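Local coordinates for lipoprotein (Colwellia psychrerythraea, PDB 3O0Y) that is of unknown function but, as a putative lipoprotein of a family in a metallopeptidase clan, may be related to peptidases, at residues P73-Q78 with A178-E183; G125-D128 with G132-P135; F136-N139 with P144-D147. All coordinates share one frame; numbering follows the deposited sequence.

Contact 1: P73-Q78 with A178-E183; sequences PENEKQ and AATIIE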
loop_
_atom_site.group_PDB
_atom_site.type_symbol
_atom_site.label_atom_id
_atom_site.label_comp_id
_atom_site.label_asym_id
_atom_site.label_seq_id
_atom_site.Cartn_x
_atom_site.Cartn_y
_atom_site.Cartn_z
ATOM N N PRO A 73 -15.445 16.227 11.212
ATOM C CA PRO A 73 -16.683 15.651 10.650
ATOM C C PRO A 73 -17.217 16.375 9.421
ATOM O O PRO A 73 -17.600 15.728 8.455
ATOM C CB PRO A 73 -17.675 15.764 11.841
ATOM C CG PRO A 73 -16.799 15.552 12.982
ATOM C CD PRO A 73 -15.536 16.336 12.670
ATOM N N GLU A 74 -17.177 17.704 9.393
ATOM C CA GLU A 74 -17.707 18.419 8.279
ATOM C C GLU A 74 -16.770 18.296 7.075
ATOM O O GLU A 74 -17.262 18.151 5.971
ATOM C CB GLU A 74 -17.944 19.879 8.612
ATOM C CG GLU A 74 -18.667 20.647 7.485
ATOM C CD GLU A 74 -20.134 20.206 7.229
ATOM O OE1 GLU A 74 -20.813 19.579 8.104
ATOM O OE2 GLU A 74 -20.634 20.529 6.118
ATOM N N ASN A 75 -15.453 18.287 7.308
ATOM C CA ASN A 75 -14.497 18.108 6.203
ATOM C C ASN A 75 -14.761 16.768 5.486
ATOM O O ASN A 75 -14.853 16.705 4.265
ATOM C CB ASN A 75 -13.066 18.111 6.722
ATOM C CG ASN A 75 -12.601 19.491 7.233
ATOM O OD1 ASN A 75 -13.050 20.546 6.741
ATOM N ND2 ASN A 75 -11.781 19.497 8.235
ATOM N N GLU A 76 -14.903 15.710 6.278
ATOM C CA GLU A 76 -15.078 14.375 5.745
ATOM C C GLU A 76 -16.420 14.227 5.063
ATOM O O GLU A 76 -16.532 13.628 3.974
ATOM C CB GLU A 76 -14.921 13.324 6.821
ATOM C CG GLU A 76 -13.460 13.073 7.185
ATOM C CD GLU A 76 -12.696 12.349 6.030
ATOM O OE1 GLU A 76 -13.099 11.220 5.611
ATOM O OE2 GLU A 76 -11.670 12.873 5.603
ATOM N N LYS A 77 -17.466 14.770 5.695
ATOM C CA LYS A 77 -18.791 14.746 5.068
ATOM C C LYS A 77 -18.794 15.422 3.682
ATOM O O LYS A 77 -19.311 14.872 2.714
ATOM C CB LYS A 77 -19.807 15.453 5.981
ATOM C CG LYS A 77 -21.235 15.547 5.349
ATOM C CD LYS A 77 -22.239 16.241 6.344
ATOM C CE LYS A 77 -23.710 15.900 5.884
ATOM N NZ LYS A 77 -24.677 16.857 6.499
ATOM N N GLN A 78 -18.179 16.612 3.566
ATOM C CA GLN A 78 -18.232 17.373 2.339
ATOM C C GLN A 78 -17.383 16.709 1.254
ATOM O O GLN A 78 -17.768 16.738 0.083
ATOM C CB GLN A 78 -17.756 18.817 2.508
ATOM C CG GLN A 78 -18.742 19.639 3.374
ATOM C CD GLN A 78 -18.223 21.083 3.655
ATOM O OE1 GLN A 78 -17.255 21.542 3.029
ATOM N NE2 GLN A 78 -18.902 21.804 4.573
ATOM N N ALA A 178 -4.337 18.167 14.409
ATOM C CA ALA A 178 -4.661 17.397 15.631
ATOM C C ALA A 178 -6.065 17.642 16.136
ATOM O O ALA A 178 -6.737 16.677 16.460
ATOM C CB ALA A 178 -3.676 17.662 16.723
ATOM N N ALA A 179 -6.515 18.887 16.172
ATOM C CA ALA A 179 -7.868 19.180 16.731
ATOM C C ALA A 179 -8.938 18.564 15.839
ATOM O O ALA A 179 -9.869 17.990 16.335
ATOM C CB ALA A 179 -8.081 20.641 16.886
ATOM N N THR A 180 -8.737 18.566 14.500
ATOM C CA THR A 180 -9.786 18.040 13.645
ATOM C C THR A 180 -9.801 16.498 13.763
ATOM O O THR A 180 -10.868 15.906 13.718
ATOM C CB THR A 180 -9.684 18.526 12.192
ATOM O OG1 THR A 180 -8.428 18.102 11.599
ATOM C CG2 THR A 180 -9.792 20.092 12.070
ATOM N N ILE A 181 -8.625 15.870 13.863
ATOM C CA ILE A 181 -8.487 14.401 14.058
ATOM C C ILE A 181 -9.199 13.955 15.324
ATOM O O ILE A 181 -10.031 13.016 15.324
ATOM C CB ILE A 181 -7.038 13.936 14.036
ATOM C CG1 ILE A 181 -6.476 14.114 12.599
ATOM C CG2 ILE A 181 -6.900 12.454 14.533
ATOM C CD1 ILE A 181 -5.036 13.787 12.436
ATOM N N ILE A 182 -8.965 14.681 16.419
ATOM C CA ILE A 182 -9.669 14.377 17.657
ATOM C C ILE A 182 -11.138 14.555 17.524
ATOM O O ILE A 182 -11.912 13.708 18.004
ATOM C CB ILE A 182 -9.111 15.253 18.842
ATOM C CG1 ILE A 182 -7.668 14.812 19.144
ATOM C CG2 ILE A 182 -10.049 15.154 20.056
ATOM C CD1 ILE A 182 -6.783 15.882 19.945
ATOM N N GLU A 183 -11.561 15.615 16.859
ATOM C CA GLU A 183 -12.998 15.822 16.644
ATOM C C GLU A 183 -13.643 14.658 15.912
ATOM O O GLU A 183 -14.766 14.273 16.263
ATOM C CB GLU A 183 -13.243 17.110 15.860
ATOM C CG GLU A 183 -14.610 17.677 15.957
ATOM C CD GLU A 183 -14.782 18.873 15.021
ATOM O OE1 GLU A 183 -13.731 19.503 14.625
ATOM O OE2 GLU A 183 -15.977 19.114 14.650
HETATM O O HOH W 1 -17.087 19.346 12.011
#

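Contact 2: G125-D128 with G132-P135; sequences GYID and GLSP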
loop_
_atom_site.group_PDB
_atom_site.type_symbol
_atom_site.label_atom_id
_atom_site.label_comp_id
_atom_site.label_asym_id
_atom_site.label_seq_id
_atom_site.Cartn_x
_atom_site.Cartn_y
_atom_site.Cartn_z
ATOM N N GLY A 125 -14.583 6.836 10.266
ATOM C CA GLY A 125 -13.268 6.714 9.664
ATOM C C GLY A 125 -12.801 7.918 8.879
ATOM O O GLY A 125 -13.215 9.053 9.142
ATOM N N TYR A 126 -11.987 7.674 7.857
ATOM C CA TYR A 126 -11.455 8.760 7.052
ATOM C C TYR A 126 -11.163 8.170 5.688
ATOM O O TYR A 126 -10.971 6.972 5.595
ATOM C CB TYR A 126 -10.173 9.371 7.665
ATOM C CG TYR A 126 -8.934 8.491 7.540
ATOM C CD1 TYR A 126 -8.039 8.658 6.500
ATOM C CD2 TYR A 126 -8.748 7.388 8.371
ATOM C CE1 TYR A 126 -6.933 7.834 6.365
ATOM C CE2 TYR A 126 -7.603 6.559 8.241
ATOM C CZ TYR A 126 -6.740 6.762 7.200
ATOM O OH TYR A 126 -5.658 5.893 6.975
ATOM N N ILE A 127 -11.160 9.014 4.648
ATOM C CA ILE A 127 -10.811 8.584 3.273
ATOM C C ILE A 127 -9.317 8.648 3.047
ATOM O O ILE A 127 -8.692 9.701 3.233
ATOM C CB ILE A 127 -11.494 9.423 2.195
ATOM C CG1 ILE A 127 -13.037 9.392 2.357
ATOM C CG2 ILE A 127 -11.072 8.960 0.797
ATOM C CD1 ILE A 127 -13.622 7.953 2.454
ATOM N N ASP A 128 -8.734 7.493 2.783
ATOM C CA ASP A 128 -7.324 7.350 2.504
ATOM C C ASP A 128 -7.126 7.344 0.949
ATOM O O ASP A 128 -7.832 6.613 0.216
ATOM C CB ASP A 128 -6.830 6.038 3.201
ATOM C CG ASP A 128 -5.337 5.900 3.184
ATOM O OD1 ASP A 128 -4.726 6.221 4.236
ATOM O OD2 ASP A 128 -4.781 5.532 2.113
ATOM N N GLY A 132 -8.911 4.001 0.331
ATOM C CA GLY A 132 -10.301 4.452 0.361
ATOM C C GLY A 132 -10.785 4.571 1.794
ATOM O O GLY A 132 -10.031 4.995 2.682
ATOM N N LEU A 133 -12.027 4.139 2.046
ATOM C CA LEU A 133 -12.561 4.256 3.391
ATOM C C LEU A 133 -11.728 3.410 4.351
ATOM O O LEU A 133 -11.599 2.192 4.162
ATOM C CB LEU A 133 -14.008 3.823 3.458
ATOM C CG LEU A 133 -14.744 3.838 4.821
ATOM C CD1 LEU A 133 -14.740 5.219 5.485
ATOM C CD2 LEU A 133 -16.181 3.247 4.653
ATOM N N SER A 134 -11.237 4.044 5.420
ATOM C CA SER A 134 -10.383 3.383 6.366
ATOM C C SER A 134 -11.024 3.596 7.753
ATOM O O SER A 134 -11.370 4.681 8.055
ATOM C CB SER A 134 -9.026 4.000 6.298
ATOM O OG SER A 134 -8.451 3.809 5.006
ATOM N N PRO A 135 -11.075 2.558 8.580
ATOM C CA PRO A 135 -12.012 2.641 9.749
ATOM C C PRO A 135 -11.525 3.407 10.949
ATOM O O PRO A 135 -12.371 3.895 11.737
ATOM C CB PRO A 135 -12.211 1.172 10.114
ATOM C CG PRO A 135 -10.999 0.439 9.616
ATOM C CD PRO A 135 -10.620 1.154 8.344
HETATM O O HOH W 2 -5.895 2.826 5.491
#

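Contact 3: F136-N139 with P144-D147; sequences FIVN and PLID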
loop_
_atom_site.group_PDB
_atom_site.type_symbol
_atom_site.label_atom_id
_atom_site.label_comp_id
_atom_site.label_asym_id
_atom_site.label_seq_id
_atom_site.Cartn_x
_atom_site.Cartn_y
_atom_site.Cartn_z
ATOM N N PHE A 136 -10.217 3.497 11.171
ATOM C CA PHE A 136 -9.675 4.062 12.432
ATOM C C PHE A 136 -8.715 5.217 12.133
ATOM O O PHE A 136 -7.574 4.989 11.644
ATOM C CB PHE A 136 -9.019 2.972 13.232
ATOM C CG PHE A 136 -9.941 1.794 13.509
ATOM C CD1 PHE A 136 -11.175 1.972 14.118
ATOM C CD2 PHE A 136 -9.597 0.528 13.111
ATOM C CE1 PHE A 136 -12.024 0.903 14.298
ATOM C CE2 PHE A 136 -10.471 -0.563 13.299
ATOM C CZ PHE A 136 -11.683 -0.361 13.891
ATOM N N ILE A 137 -9.202 6.441 12.345
ATOM C CA ILE A 137 -8.429 7.633 11.937
ATOM C C ILE A 137 -7.101 7.685 12.676
ATOM O O ILE A 137 -6.119 8.165 12.127
ATOM C CB ILE A 137 -9.260 8.915 12.012
ATOM C CG1 ILE A 137 -8.568 10.065 11.310
ATOM C CG2 ILE A 137 -9.674 9.223 13.541
ATOM C CD1 ILE A 137 -9.469 11.279 11.052
ATOM N N VAL A 138 -7.075 7.200 13.926
ATOM C CA VAL A 138 -5.842 7.036 14.666
ATOM C C VAL A 138 -5.657 5.536 14.927
ATOM O O VAL A 138 -6.498 4.854 15.475
ATOM C CB VAL A 138 -5.876 7.817 16.005
ATOM C CG1 VAL A 138 -4.588 7.539 16.846
ATOM C CG2 VAL A 138 -6.175 9.357 15.767
ATOM N N ASN A 139 -4.534 5.014 14.454
ATOM C CA ASN A 139 -4.230 3.607 14.560
ATOM C C ASN A 139 -2.697 3.447 14.591
ATOM O O ASN A 139 -1.970 4.420 14.633
ATOM C CB ASN A 139 -4.905 2.812 13.433
ATOM C CG ASN A 139 -4.305 3.080 12.051
ATOM O OD1 ASN A 139 -3.163 2.711 11.814
ATOM N ND2 ASN A 139 -5.056 3.710 11.152
ATOM N N PRO A 144 -3.353 9.840 9.199
ATOM C CA PRO A 144 -2.675 11.131 8.913
ATOM C C PRO A 144 -1.497 11.411 9.854
ATOM O O PRO A 144 -0.489 11.995 9.429
ATOM C CB PRO A 144 -3.792 12.156 9.022
ATOM C CG PRO A 144 -5.005 11.398 9.589
ATOM C CD PRO A 144 -4.805 9.957 9.280
ATOM N N LEU A 145 -1.562 10.987 11.112
ATOM C CA LEU A 145 -0.479 11.299 12.059
ATOM C C LEU A 145 0.784 10.462 11.833
ATOM O O LEU A 145 1.873 10.803 12.306
ATOM C CB LEU A 145 -0.998 11.222 13.518
ATOM C CG LEU A 145 -2.053 12.273 13.814
ATOM C CD1 LEU A 145 -2.799 11.986 15.170
ATOM C CD2 LEU A 145 -1.496 13.701 13.852
ATOM N N ILE A 146 0.680 9.435 11.012
ATOM C CA ILE A 146 1.826 8.613 10.675
ATOM C C ILE A 146 2.228 8.992 9.279
ATOM O O ILE A 146 3.404 9.197 8.981
ATOM C CB ILE A 146 1.455 7.102 10.752
ATOM C CG1 ILE A 146 1.260 6.675 12.186
ATOM C CG2 ILE A 146 2.517 6.279 10.104
ATOM C CD1 ILE A 146 0.896 5.113 12.402
ATOM N N ASP A 147 1.264 9.100 8.363
ATOM C CA ASP A 147 1.657 9.354 6.961
ATOM C C ASP A 147 2.052 10.791 6.619
ATOM O O ASP A 147 2.812 10.996 5.701
ATOM C CB ASP A 147 0.621 8.888 5.953
ATOM C CG ASP A 147 0.320 7.382 6.112
ATOM O OD1 ASP A 147 1.276 6.606 6.355
ATOM O OD2 ASP A 147 -0.871 7.040 6.124
HETATM O O HOH W 3 -3.601 9.306 12.504
#

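Contact 1: P73-Q78 with A178-E183
P73, at the start of helix 73-92, lies beside E183 in the middle of helix 174-190, where the two backbones are nearest at 7.0 Å between the CA atoms. The contact is small, burying about 150 Å² in all, and most of it is the meeting of these two side chains. The E183 side chain is extended, with CG anti to the backbone N (chi1 -160°) and chi2 near -174°, and this straight chain carries the carboxylate out to the proline ring, which it crosses obliquely. P73 CD is 3.4 Å from E183 OE2 and 3.7 Å from E183 CG, so this ring carbon, bonded to the nitrogen, touches both the aliphatic and the polar part of the glutamate. Proline suits this first turn, since its ring fixes phi and it has no N-H needing a partner. The next N-H does need one: a water accepts from E74 N at 3.1 Å and donates to E183 OE2 at 2.9 Å. The negative carboxylate therefore sits near a helix start, where the helix dipole would probably favour it. Further along, T180 turns its methyl toward N75, while its hydroxyl bonds L177 O within its own helix and Y71 N in the loop before helix 73-92. That small residue, able to bond on both sides, tethers the loop to the helix. On the outer side Q78 NE2 donates to E74 OE2 at 2.6 Å, nearly straight at 164°, an i to i+4 bridge within one helix. The whole is plain helix-to-helix packing of a mainly helical protein, in which the beginning of one helix abuts the flank of another through a proline, a glutamate and a shared water.

Contact 2: G125-D128 with G132-P135
Y126 and S134 pair across a short, buried beta-hairpin, in which strand 126-128 runs antiparallel to 132-135 and a three-residue turn joins them. The tight part is the backbone. Y126 and S134 exchange two bonds, Y126 N to S134 O at 3.1 Å and S134 N to Y126 O at 2.9 Å, both nearly along the C=O axis. At the turn D128 and G132 form a second hydrogen-bonded pair, but D128 N meets G132 O from above the carbonyl plane, 43° out of it. Between them I127 and L133 make the non-hydrogen-bonded pair. Both glycines have positive phi, easy for a residue without a side chain; at G125 a beta carbon would also collide with S134 O. On the face of Y126 and S134 the packing is equally close: with chi1 at 73°, CG of the tyrosine lies between the backbone N and carbonyl carbon, and the ring is brought to S134, whose CB sits over one face, 3.5 Å from CE2. Serine suits this place, its short side chain giving the ring a CB to lie on and a hydroxyl for a water. The phenol then reaches D128 OD1 at 2.9 Å, on its anti side though 24° out of the carboxylate plane; W130 N and M131 N in the turn bond the other oxygen. A phenylalanine in place of Y126 would probably leave D128 OD1 without this bond, the carboxylate then relying on those turn N-H groups. The face of I127 and L133 is looser, the methyls I127 CD1 and L133 CD1 being 4.2 Å apart and R80 of helix 73-92 touching both residues. At the hydroxyl end of the first face a water lies 2.8 Å from S134 OG but makes only a weak bond to Y126 OH.

Contact 3: F136-N139 with P144-D147
I137 and P144 make the first of two apolar side-chain contacts by which an irregular loop, 136-139, packs on the N-terminal turn of helix 144-154. This buried loop-on-helix packing lies in the connection from strand 126-128 to that helix. Residues meet in order: I137 with P144 and V138 with L145 by side chains, N139 with I146 through its backbone oxygen. I137 lies across the proline at about a right angle, CG1 to P144 CG at 4.2 Å; with CG1 anti to the backbone N (chi1 -167°), the ethyl branch is carried to the ring. Proline suits this place because its compact ring gives I137 an apolar surface to cross, while its CD lies 3.6 Å from I137 O. V138 CG2 and L145 CD1 touch at 4.3 Å, and both residues also pack on I181 of helix 174-190 and V261 of helix 236-268, so the branched aliphatic residues fit among several helices. I146 brings only its CD1 methyl to the loop, 3.7 Å from N139 O. N139 itself holds the loop in shape. Its ND2 donates to F136 O at 2.9 Å, almost straight at 164° and close to the amide plane, while OD1 accepts from I141 N, an Asx turn, and from N142 N. An asparagine suits this place because one amide can both give and receive, tying the residue before I137 to the chain that follows. A water supplies a polar link between loop and helix, donating to I137 O at 2.8 Å and accepting from L145 N at 3.0 Å.

In the fold
The three contacts form one continuous cluster on the same side of the chain's centre, with contacts 2 and 3 both lying in the chain between the two segments of contact 1. Contact 1 is about 12 Å from contact 2 and about 13 Å from contact 3, centre to centre, and touches each through a different helix. From helix 73-92, E76 OE1 probably accepts a hydrogen bond from I127 N at 3.1 Å; from helix 174-190, I181 CG2 packs on V138 CG2 at 3.4 Å. Contacts 2 and 3, with centres about 10 Å apart, run on directly from P135 to F136, and Y126 CD2 lies 3.6 Å from I137 CA. The hairpin thus meets helix 73-92 and the loop meets helix 174-190.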